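Local coordinates for protein kirola (Actinidia deliciosa, PDB 4IGV) that is of unsettled function but, as a fruit allergen of the ripening-related, PR-10-like family with a Bet v 1 fold, probably binds small hydrophobic ligands, at residues I72-D77 with S82-I87; R27-S32 with G47-V52; I102-T107 with S113-F118. All blocks are in the same frame, centred on the assembly; numbering follows the deposited sequence.

Overall arrangement
Contacts 1 and 3 are antiparallel hairpin pairings in one seven-stranded sheet; strands 82-88 and 96-107 lie side by side there, joined at the backbones of Val-83 and Val-103. In both, one sheet face is apolar and largely buried and the other mixed, with most of the polar side chains. Helix 17-25 reaches both and helix 131-145 packs on contact 3, which is regular, whereas contact 1 carries a beta bulge. Contact 2, with no backbone bond between its segments, packs the turn at 27-32 against loop 47-52 through an aromatic pair. All three are partly buried. That loop touches contact 1 at Ile-76 and Val-73; contacts 2 and 3 stay about 7 Å apart at their nearest atoms.

Contact 1. Residues I72-D77 with S82-I87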
loop_
_atom_site.group_PDB
_atom_site.type_symbol
_atom_site.label_atom_id
_atom_site.label_comp_id
_atom_site.label_asym_id
_atom_site.label_seq_id
_atom_site.Cartn_x
_atom_site.Cartn_y
_atom_site.Cartn_z
ATOM N N ILE A 72 -5.800 -4.382 -8.338
ATOM C CA ILE A 72 -6.948 -5.161 -7.894
ATOM C C ILE A 72 -6.748 -5.551 -6.440
ATOM O O ILE A 72 -5.639 -5.844 -6.004
ATOM C CB ILE A 72 -7.243 -6.424 -8.804
ATOM C CG1 ILE A 72 -8.483 -7.193 -8.333
ATOM C CG2 ILE A 72 -6.053 -7.360 -8.894
ATOM C CD1 ILE A 72 -9.065 -8.135 -9.410
ATOM N N VAL A 73 -7.827 -5.527 -5.669
ATOM C CA VAL A 73 -7.777 -6.058 -4.304
ATOM C C VAL A 73 -7.941 -7.568 -4.447
ATOM O O VAL A 73 -9.030 -8.072 -4.769
ATOM C CB VAL A 73 -8.835 -5.475 -3.432
ATOM C CG1 VAL A 73 -8.793 -6.190 -2.045
ATOM C CG2 VAL A 73 -8.618 -3.959 -3.231
ATOM N N GLU A 74 -6.858 -8.313 -4.290
ATOM C CA GLU A 74 -6.822 -9.757 -4.514
ATOM C C GLU A 74 -7.332 -10.517 -3.305
ATOM O O GLU A 74 -7.756 -11.660 -3.476
ATOM C CB GLU A 74 -5.353 -10.141 -4.818
ATOM C CG GLU A 74 -4.805 -11.478 -4.686
ATOM C CD GLU A 74 -3.380 -11.515 -5.321
ATOM O OE1 GLU A 74 -3.211 -11.059 -6.474
ATOM O OE2 GLU A 74 -2.510 -12.109 -4.716
ATOM N N ALA A 75 -7.156 -9.990 -2.110
ATOM C CA ALA A 75 -7.496 -10.697 -0.884
ATOM C C ALA A 75 -7.767 -9.752 0.233
ATOM O O ALA A 75 -7.152 -8.682 0.319
ATOM C CB ALA A 75 -6.336 -11.661 -0.505
ATOM N N ILE A 76 -8.646 -10.176 1.107
ATOM C CA ILE A 76 -8.965 -9.514 2.367
ATOM C C ILE A 76 -9.085 -10.536 3.449
ATOM O O ILE A 76 -9.728 -11.571 3.206
ATOM C CB ILE A 76 -10.259 -8.707 2.295
ATOM C CG1 ILE A 76 -10.062 -7.538 1.362
ATOM C CG2 ILE A 76 -10.763 -8.245 3.692
ATOM C CD1 ILE A 76 -11.265 -6.673 1.156
ATOM N N ASP A 77 -8.450 -10.327 4.592
ATOM C CA ASP A 77 -8.665 -11.147 5.774
ATOM C C ASP A 77 -9.053 -10.226 6.901
ATOM O O ASP A 77 -8.232 -9.450 7.392
ATOM C CB ASP A 77 -7.441 -11.975 6.086
ATOM C CG ASP A 77 -7.681 -12.912 7.233
ATOM O OD1 ASP A 77 -8.463 -12.617 8.148
ATOM O OD2 ASP A 77 -7.067 -14.008 7.232
ATOM N N SER A 82 -5.839 -7.758 7.174
ATOM C CA SER A 82 -4.966 -7.780 6.021
ATOM C C SER A 82 -5.703 -7.470 4.736
ATOM O O SER A 82 -6.870 -7.862 4.564
ATOM C CB SER A 82 -4.300 -9.162 5.932
ATOM O OG SER A 82 -3.345 -9.207 4.900
ATOM N N VAL A 83 -5.011 -6.790 3.840
ATOM C CA VAL A 83 -5.530 -6.519 2.492
ATOM C C VAL A 83 -4.368 -6.654 1.531
ATOM O O VAL A 83 -3.240 -6.233 1.826
ATOM C CB VAL A 83 -6.292 -5.201 2.415
ATOM C CG1 VAL A 83 -5.438 -4.043 2.901
ATOM C CG2 VAL A 83 -6.842 -4.966 0.949
ATOM N N THR A 84 -4.616 -7.352 0.423
ATOM C CA THR A 84 -3.626 -7.620 -0.597
ATOM C C THR A 84 -4.011 -6.937 -1.913
ATOM O O THR A 84 -5.099 -7.157 -2.448
ATOM C CB THR A 84 -3.463 -9.115 -0.867
ATOM O OG1 THR A 84 -3.105 -9.776 0.357
ATOM C CG2 THR A 84 -2.415 -9.401 -1.931
ATOM N N PHE A 85 -3.092 -6.107 -2.399
ATOM C CA PHE A 85 -3.234 -5.356 -3.648
ATOM C C PHE A 85 -2.312 -5.944 -4.709
ATOM O O PHE A 85 -1.125 -6.189 -4.463
ATOM C CB PHE A 85 -2.811 -3.933 -3.424
ATOM C CG PHE A 85 -3.630 -3.186 -2.406
ATOM C CD1 PHE A 85 -4.801 -2.541 -2.760
ATOM C CD2 PHE A 85 -3.222 -3.132 -1.105
ATOM C CE1 PHE A 85 -5.571 -1.850 -1.772
ATOM C CE2 PHE A 85 -3.967 -2.445 -0.115
ATOM C CZ PHE A 85 -5.140 -1.814 -0.460
ATOM N N LYS A 86 -2.869 -6.289 -5.866
ATOM C CA LYS A 86 -2.089 -6.742 -7.018
ATOM C C LYS A 86 -1.978 -5.583 -8.012
ATOM O O LYS A 86 -2.996 -5.106 -8.468
ATOM C CB LYS A 86 -2.725 -7.963 -7.700
ATOM C CG LYS A 86 -2.048 -8.345 -9.000
ATOM C CD LYS A 86 -2.758 -9.553 -9.619
ATOM C CE LYS A 86 -2.258 -9.827 -10.980
ATOM N NZ LYS A 86 -3.113 -10.935 -11.494
ATOM N N ILE A 87 -0.777 -5.186 -8.379
ATOM C CA ILE A 87 -0.580 -4.139 -9.371
ATOM C C ILE A 87 -0.728 -4.735 -10.743
ATOM O O ILE A 87 -0.063 -5.724 -11.065
ATOM C CB ILE A 87 0.794 -3.417 -9.222
ATOM C CG1 ILE A 87 0.986 -2.914 -7.786
ATOM C CG2 ILE A 87 0.905 -2.290 -10.316
ATOM C CD1 ILE A 87 2.374 -2.333 -7.470
#
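A classic beta bulge interrupts the antiparallel hairpin of strands 65-77 and 82-88, where Glu-74 and Ala-75 both face Thr-84. Two backbone bonds bracket it: Glu-74 N gives to Thr-84 O (2.8 Å) along a bent path, 142° at the hydrogen, and Thr-84 N gives to Ala-75 O (2.9 Å) along a straighter one. Ile-72 with Lys-86 and Asp-77 with Ser-82 carry paired backbone bonds beyond it. On the face of Val-73, Ile-76, Val-83 and Phe-85, which is turned toward helix 17-25, Val-73 sends its two methyls to different neighbours: CG1 meets Val-83 CG2 at 3.8 Å, while CG2 lies obliquely by Phe-85 CE1 at 4.0 Å. On the face of Ile-72, Thr-84 and Lys-86, aliphatic stems meet near the bulge. Lys-86 has CG anti to its backbone N (chi1 172°) and runs fully extended alongside Ile-72, whose CG2 reaches Lys-86 CB at 3.6 Å. Glu-74 crosses this stem, its OE1 3.4 Å from Lys-86 CB, but OE1 and Lys-86 NZ stay 5.0 Å apart. At the turn end, Asp-77 OD1 accepts from Thr-80 N. Such a bulge, with strand axes at 141°, belongs to the curved sheet of the Bet v 1 fold.

Contact 2. Residues R27-S32 with G47-V52; sequences RLYLIS and GNWGTV
The Tyr-29 ring turns an edge to one face of the Trp-49 indole, an edge-to-face (T-shaped) pair with its planes at 65° and the tyrosine and six-membered-ring centroids 5.1 Å apart. Tyr-29 CD2 makes the touch, standing 3.6 Å from Trp-49 CZ2 and offset toward the rim of the indole, with CE2 following beside Trp-49 CE2. Near its rim, one face of the tyrosine ring lies over the carbonyl carbon of Arg-27. The hydroxyl oxygen of Tyr-29 lies in plane at the edge of the Arg-27 guanidinium, where NE donates to Tyr-29 OH (2.9 Å) almost straight at 168°; Leu-30 CD1 sits over the centre of one guanidinium face. Tyr-29 gains this pose by placing CG between its backbone N and carbonyl carbon (chi1 54°), which folds the ring back over the turn. Deeper in, Leu-28 CB comes loosely to Trp-49 CZ3 at 4.5 Å, and its side chain continues to Ile-56 and Phe-58. Trp-49 is second in a type II turn, Asn-48 to Thr-51, where Thr-51 OG1 and N both donate to Asn-48 O. The pair thus joins a type I turn leading into helix 30-34 to the 47-52 loop of the Bet v 1 fold.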
loop_
_atom_site.group_PDB
_atom_site.type_symbol
_atom_site.label_atom_id
_atom_site.label_comp_id
_atom_site.label_asym_id
_atom_site.label_seq_id
_atom_site.Cartn_x
_atom_site.Cartn_y
_atom_site.Cartn_z
ATOM N N ARG A 27 -11.627 2.975 3.184
ATOM C CA ARG A 27 -11.598 4.421 2.908
ATOM C C ARG A 27 -10.226 4.846 2.397
ATOM O O ARG A 27 -9.650 5.845 2.835
ATOM C CB ARG A 27 -12.015 5.222 4.139
ATOM C CG ARG A 27 -13.389 4.862 4.706
ATOM C CD ARG A 27 -13.957 5.805 5.709
ATOM N NE ARG A 27 -14.238 7.109 5.093
ATOM C CZ ARG A 27 -14.321 8.274 5.723
ATOM N NH1 ARG A 27 -14.166 8.299 7.017
ATOM N NH2 ARG A 27 -14.561 9.411 5.052
ATOM N N LEU A 28 -9.767 4.156 1.361
ATOM C CA LEU A 28 -8.411 4.324 0.895
ATOM C C LEU A 28 -8.178 5.719 0.329
ATOM O O LEU A 28 -7.066 6.262 0.389
ATOM C CB LEU A 28 -8.039 3.204 -0.104
ATOM C CG LEU A 28 -6.552 3.030 -0.446
ATOM C CD1 LEU A 28 -5.656 2.746 0.772
ATOM C CD2 LEU A 28 -6.421 1.936 -1.491
ATOM N N TYR A 29 -9.229 6.328 -0.194
ATOM C CA TYR A 29 -9.192 7.687 -0.679
ATOM C C TYR A 29 -8.714 8.705 0.363
ATOM O O TYR A 29 -8.215 9.774 0.007
ATOM C CB TYR A 29 -10.524 8.134 -1.255
ATOM C CG TYR A 29 -11.699 7.948 -0.317
ATOM C CD1 TYR A 29 -11.976 8.901 0.646
ATOM C CD2 TYR A 29 -12.514 6.835 -0.360
ATOM C CE1 TYR A 29 -13.039 8.742 1.507
ATOM C CE2 TYR A 29 -13.571 6.672 0.491
ATOM C CZ TYR A 29 -13.830 7.629 1.442
ATOM O OH TYR A 29 -14.921 7.444 2.287
ATOM N N LEU A 30 -8.852 8.384 1.654
ATOM C CA LEU A 30 -8.379 9.336 2.681
ATOM C C LEU A 30 -6.862 9.562 2.616
ATOM O O LEU A 30 -6.384 10.558 3.145
ATOM C CB LEU A 30 -8.755 8.837 4.077
ATOM C CG LEU A 30 -10.218 8.862 4.385
ATOM C CD1 LEU A 30 -10.483 8.245 5.738
ATOM C CD2 LEU A 30 -10.824 10.288 4.335
ATOM N N ILE A 31 -6.094 8.656 2.001
ATOM C CA ILE A 31 -4.634 8.825 1.996
ATOM C C ILE A 31 -4.190 9.959 1.086
ATOM O O ILE A 31 -3.067 10.456 1.233
ATOM C CB ILE A 31 -3.823 7.529 1.707
ATOM C CG1 ILE A 31 -3.991 7.058 0.248
ATOM C CG2 ILE A 31 -4.099 6.455 2.819
ATOM C CD1 ILE A 31 -3.113 5.862 -0.158
ATOM N N SER A 32 -5.032 10.365 0.137
ATOM C CA SER A 32 -4.749 11.623 -0.579
ATOM C C SER A 32 -4.681 12.784 0.394
ATOM O O SER A 32 -3.725 13.572 0.346
ATOM C CB SER A 32 -5.811 11.878 -1.629
ATOM O OG SER A 32 -5.788 10.776 -2.509
ATOM N N GLY A 47 -16.241 -2.154 -8.724
ATOM C CA GLY A 47 -16.517 -2.804 -7.447
ATOM C C GLY A 47 -16.934 -1.795 -6.405
ATOM O O GLY A 47 -17.420 -0.711 -6.703
ATOM N N ASN A 48 -16.671 -2.135 -5.163
ATOM C CA ASN A 48 -16.983 -1.294 -4.026
ATOM C C ASN A 48 -15.778 -1.229 -3.147
ATOM O O ASN A 48 -15.051 -2.225 -3.032
ATOM C CB ASN A 48 -18.109 -1.949 -3.211
ATOM C CG ASN A 48 -19.471 -1.917 -3.929
ATOM O OD1 ASN A 48 -19.830 -0.853 -4.478
ATOM N ND2 ASN A 48 -20.223 -3.039 -3.938
ATOM N N TRP A 49 -15.593 -0.108 -2.483
ATOM C CA TRP A 49 -14.496 0.066 -1.569
ATOM C C TRP A 49 -14.569 -1.091 -0.546
ATOM O O TRP A 49 -15.633 -1.395 0.008
ATOM C CB TRP A 49 -14.567 1.380 -0.824
ATOM C CG TRP A 49 -14.570 2.652 -1.645
ATOM C CD1 TRP A 49 -15.628 3.431 -1.877
ATOM C CD2 TRP A 49 -13.452 3.275 -2.294
ATOM N NE1 TRP A 49 -15.263 4.511 -2.632
ATOM C CE2 TRP A 49 -13.931 4.452 -2.881
ATOM C CE3 TRP A 49 -12.094 2.970 -2.405
ATOM C CZ2 TRP A 49 -13.116 5.309 -3.590
ATOM C CZ3 TRP A 49 -11.276 3.874 -3.128
ATOM C CH2 TRP A 49 -11.803 4.986 -3.678
ATOM N N GLY A 50 -13.449 -1.666 -0.272
ATOM C CA GLY A 50 -13.348 -2.656 0.802
ATOM C C GLY A 50 -13.766 -4.074 0.457
ATOM O O GLY A 50 -13.897 -4.906 1.347
ATOM N N THR A 51 -13.941 -4.371 -0.844
ATOM C CA THR A 51 -14.335 -5.717 -1.296
ATOM C C THR A 51 -13.260 -6.345 -2.180
ATOM O O THR A 51 -12.580 -5.658 -2.949
ATOM C CB THR A 51 -15.614 -5.678 -2.049
ATOM O OG1 THR A 51 -15.468 -4.996 -3.268
ATOM C CG2 THR A 51 -16.738 -5.097 -1.167
ATOM N N VAL A 52 -13.055 -7.640 -2.089
ATOM C CA VAL A 52 -12.183 -8.381 -2.965
ATOM C C VAL A 52 -12.653 -8.220 -4.391
ATOM O O VAL A 52 -13.883 -8.270 -4.710
ATOM C CB VAL A 52 -12.114 -9.840 -2.558
ATOM C CG1 VAL A 52 -11.422 -10.678 -3.656
ATOM C CG2 VAL A 52 -11.417 -10.003 -1.183
#

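Contact 3. Residues I102-T107 with S113-F118; sequences IVQVDT and SVTWTF
Val-103 sends its two methyls to two neighbours on the opposite strand, CG2 over the indole of Trp-116 and CG1 against Val-114 CG1 at 3.8 Å. The first of these is a CH-pi contact: Val-103 CG2 stands over one face of the six-membered ring, 28° off the ring normal, with Trp-116 CZ3 its nearest carbon there at 3.6 Å. Trp-116 has CG anti to its carbonyl carbon (chi1 -71°), which lays the indole alongside Val-103. The far edge of the indole is fixed by a bond from NE1 to Thr-141 OG1 on helix 131-145, while from helix 17-25 Phe-24 meets its ring at a steep angle and Phe-20 packs against both Val-105 and Val-114. Next along this face, Val-105 CG1 rests on the carbonyl oxygen of Ser-113 at 3.6 Å. The row of valines and tryptophan therefore forms the concave side of a curved antiparallel sheet that wraps round a helix, the helix-grip arrangement of Bet v 1 relatives, in which this side commonly lines an internal hydrophobic cavity. Across the strands the pairing is unbroken, with paired backbone bonds at Ile-102 and Thr-117, Gln-104 and Thr-115, and Asp-106 and Ser-113. The face of Gln-104, Thr-115 and Asp-106 is mainly polar. Gln-104 bends at chi2 (-94°) and folds its amide along its own strand, so that NE2 donates to Asp-106 OD1 (2.8 Å) from above the carboxylate plane as well as to Thr-80 O. A water bridges the two strands, bonded to Thr-115 OG1 at 2.8 Å, to Ser-113 OG and to Gln-104 O. Ser-113 OG is also bonded to Gln-10 NE2 of strand 4-12, while Ile-102 CB and Thr-117 CB meet at 4.1 Å at the other end of the pairing.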
loop_
_atom_site.group_PDB
_atom_site.type_symbol
_atom_site.label_atom_id
_atom_site.label_comp_id
_atom_site.label_asym_id
_atom_site.label_seq_id
_atom_site.Cartn_x
_atom_site.Cartn_y
_atom_site.Cartn_z
ATOM N N ILE A 102 0.988 -6.423 0.363
ATOM C CA ILE A 102 0.122 -6.842 1.477
ATOM C C ILE A 102 0.308 -5.886 2.613
ATOM O O ILE A 102 1.453 -5.603 3.028
ATOM C CB ILE A 102 0.455 -8.262 1.955
ATOM C CG1 ILE A 102 0.518 -9.255 0.819
ATOM C CG2 ILE A 102 -0.568 -8.701 2.993
ATOM C CD1 ILE A 102 1.102 -10.623 1.285
ATOM N N VAL A 103 -0.790 -5.345 3.108
ATOM C CA VAL A 103 -0.798 -4.477 4.301
ATOM C C VAL A 103 -1.523 -5.268 5.389
ATOM O O VAL A 103 -2.623 -5.727 5.195
ATOM C CB VAL A 103 -1.570 -3.145 4.082
ATOM C CG1 VAL A 103 -1.280 -2.203 5.273
ATOM C CG2 VAL A 103 -1.212 -2.482 2.775
ATOM N N GLN A 104 -0.882 -5.450 6.530
ATOM C CA GLN A 104 -1.486 -6.199 7.622
ATOM C C GLN A 104 -1.282 -5.472 8.939
ATOM O O GLN A 104 -0.156 -5.105 9.269
ATOM C CB GLN A 104 -0.848 -7.611 7.688
ATOM C CG GLN A 104 -1.549 -8.505 8.627
ATOM C CD GLN A 104 -0.959 -8.514 10.007
ATOM O OE1 GLN A 104 0.280 -8.520 10.170
ATOM N NE2 GLN A 104 -1.822 -8.534 11.027
ATOM N N VAL A 105 -2.349 -5.270 9.671
ATOM C CA VAL A 105 -2.362 -4.433 10.878
ATOM C C VAL A 105 -2.572 -5.314 12.104
ATOM O O VAL A 105 -3.518 -6.084 12.170
ATOM C CB VAL A 105 -3.481 -3.358 10.803
ATOM C CG1 VAL A 105 -3.351 -2.416 12.049
ATOM C CG2 VAL A 105 -3.360 -2.578 9.484
ATOM N N ASP A 106 -1.666 -5.218 13.070
ATOM C CA ASP A 106 -1.814 -5.894 14.327
ATOM C C ASP A 106 -2.385 -4.947 15.336
ATOM O O ASP A 106 -1.771 -3.908 15.621
ATOM C CB ASP A 106 -0.469 -6.330 14.836
ATOM C CG ASP A 106 0.076 -7.483 14.106
ATOM O OD1 ASP A 106 -0.705 -8.327 13.587
ATOM O OD2 ASP A 106 1.335 -7.591 14.089
ATOM N N THR A 107 -3.551 -5.287 15.863
ATOM C CA THR A 107 -4.153 -4.559 16.945
ATOM C C THR A 107 -4.417 -5.599 17.996
ATOM O O THR A 107 -5.516 -6.127 18.053
ATOM C CB THR A 107 -5.488 -3.942 16.497
ATOM O OG1 THR A 107 -6.440 -4.986 16.192
ATOM C CG2 THR A 107 -5.296 -3.097 15.284
ATOM N N SER A 113 0.754 -2.238 15.187
ATOM C CA SER A 113 1.765 -2.166 14.161
ATOM C C SER A 113 1.193 -2.432 12.793
ATOM O O SER A 113 0.106 -3.017 12.652
ATOM C CB SER A 113 2.895 -3.112 14.439
ATOM O OG SER A 113 2.415 -4.433 14.359
ATOM N N VAL A 114 1.926 -2.015 11.775
ATOM C CA VAL A 114 1.579 -2.227 10.368
ATOM C C VAL A 114 2.727 -2.936 9.694
ATOM O O VAL A 114 3.893 -2.479 9.818
ATOM C CB VAL A 114 1.284 -0.854 9.698
ATOM C CG1 VAL A 114 0.913 -1.065 8.207
ATOM C CG2 VAL A 114 0.191 -0.087 10.452
ATOM N N THR A 115 2.438 -4.046 9.038
ATOM C CA THR A 115 3.442 -4.744 8.307
ATOM C C THR A 115 3.150 -4.628 6.827
ATOM O O THR A 115 2.043 -4.954 6.368
ATOM C CB THR A 115 3.453 -6.225 8.704
ATOM O OG1 THR A 115 3.800 -6.306 10.085
ATOM C CG2 THR A 115 4.571 -6.975 7.921
ATOM N N TRP A 116 4.159 -4.190 6.092
ATOM C CA TRP A 116 4.100 -4.070 4.625
ATOM C C TRP A 116 4.932 -5.219 4.032
ATOM O O TRP A 116 6.105 -5.399 4.422
ATOM C CB TRP A 116 4.731 -2.723 4.220
ATOM C CG TRP A 116 3.907 -1.548 4.575
ATOM C CD1 TRP A 116 4.010 -0.814 5.698
ATOM C CD2 TRP A 116 2.928 -0.898 3.753
ATOM N NE1 TRP A 116 3.076 0.208 5.689
ATOM C CE2 TRP A 116 2.455 0.204 4.469
ATOM C CE3 TRP A 116 2.489 -1.093 2.464
ATOM C CZ2 TRP A 116 1.486 1.058 3.965
ATOM C CZ3 TRP A 116 1.521 -0.261 1.953
ATOM C CH2 TRP A 116 1.065 0.847 2.686
ATOM N N THR A 117 4.339 -5.994 3.146
ATOM C CA THR A 117 5.017 -7.057 2.475
ATOM C C THR A 117 4.884 -6.874 0.982
ATOM O O THR A 117 3.763 -6.726 0.480
ATOM C CB THR A 117 4.481 -8.446 2.913
ATOM O OG1 THR A 117 4.596 -8.630 4.296
ATOM C CG2 THR A 117 5.236 -9.593 2.191
ATOM N N PHE A 118 5.991 -6.935 0.259
ATOM C CA PHE A 118 5.996 -6.952 -1.192
ATOM C C PHE A 118 6.415 -8.322 -1.672
ATOM O O PHE A 118 7.374 -8.882 -1.169
ATOM C CB PHE A 118 7.000 -5.977 -1.791
ATOM C CG PHE A 118 6.825 -4.524 -1.432
ATOM C CD1 PHE A 118 5.670 -3.979 -0.918
ATOM C CD2 PHE A 118 7.881 -3.649 -1.712
ATOM C CE1 PHE A 118 5.585 -2.621 -0.658
ATOM C CE2 PHE A 118 7.792 -2.275 -1.433
ATOM C CZ PHE A 118 6.640 -1.788 -0.954
HETATM O O HOH W 1 1.559 -5.931 11.653
#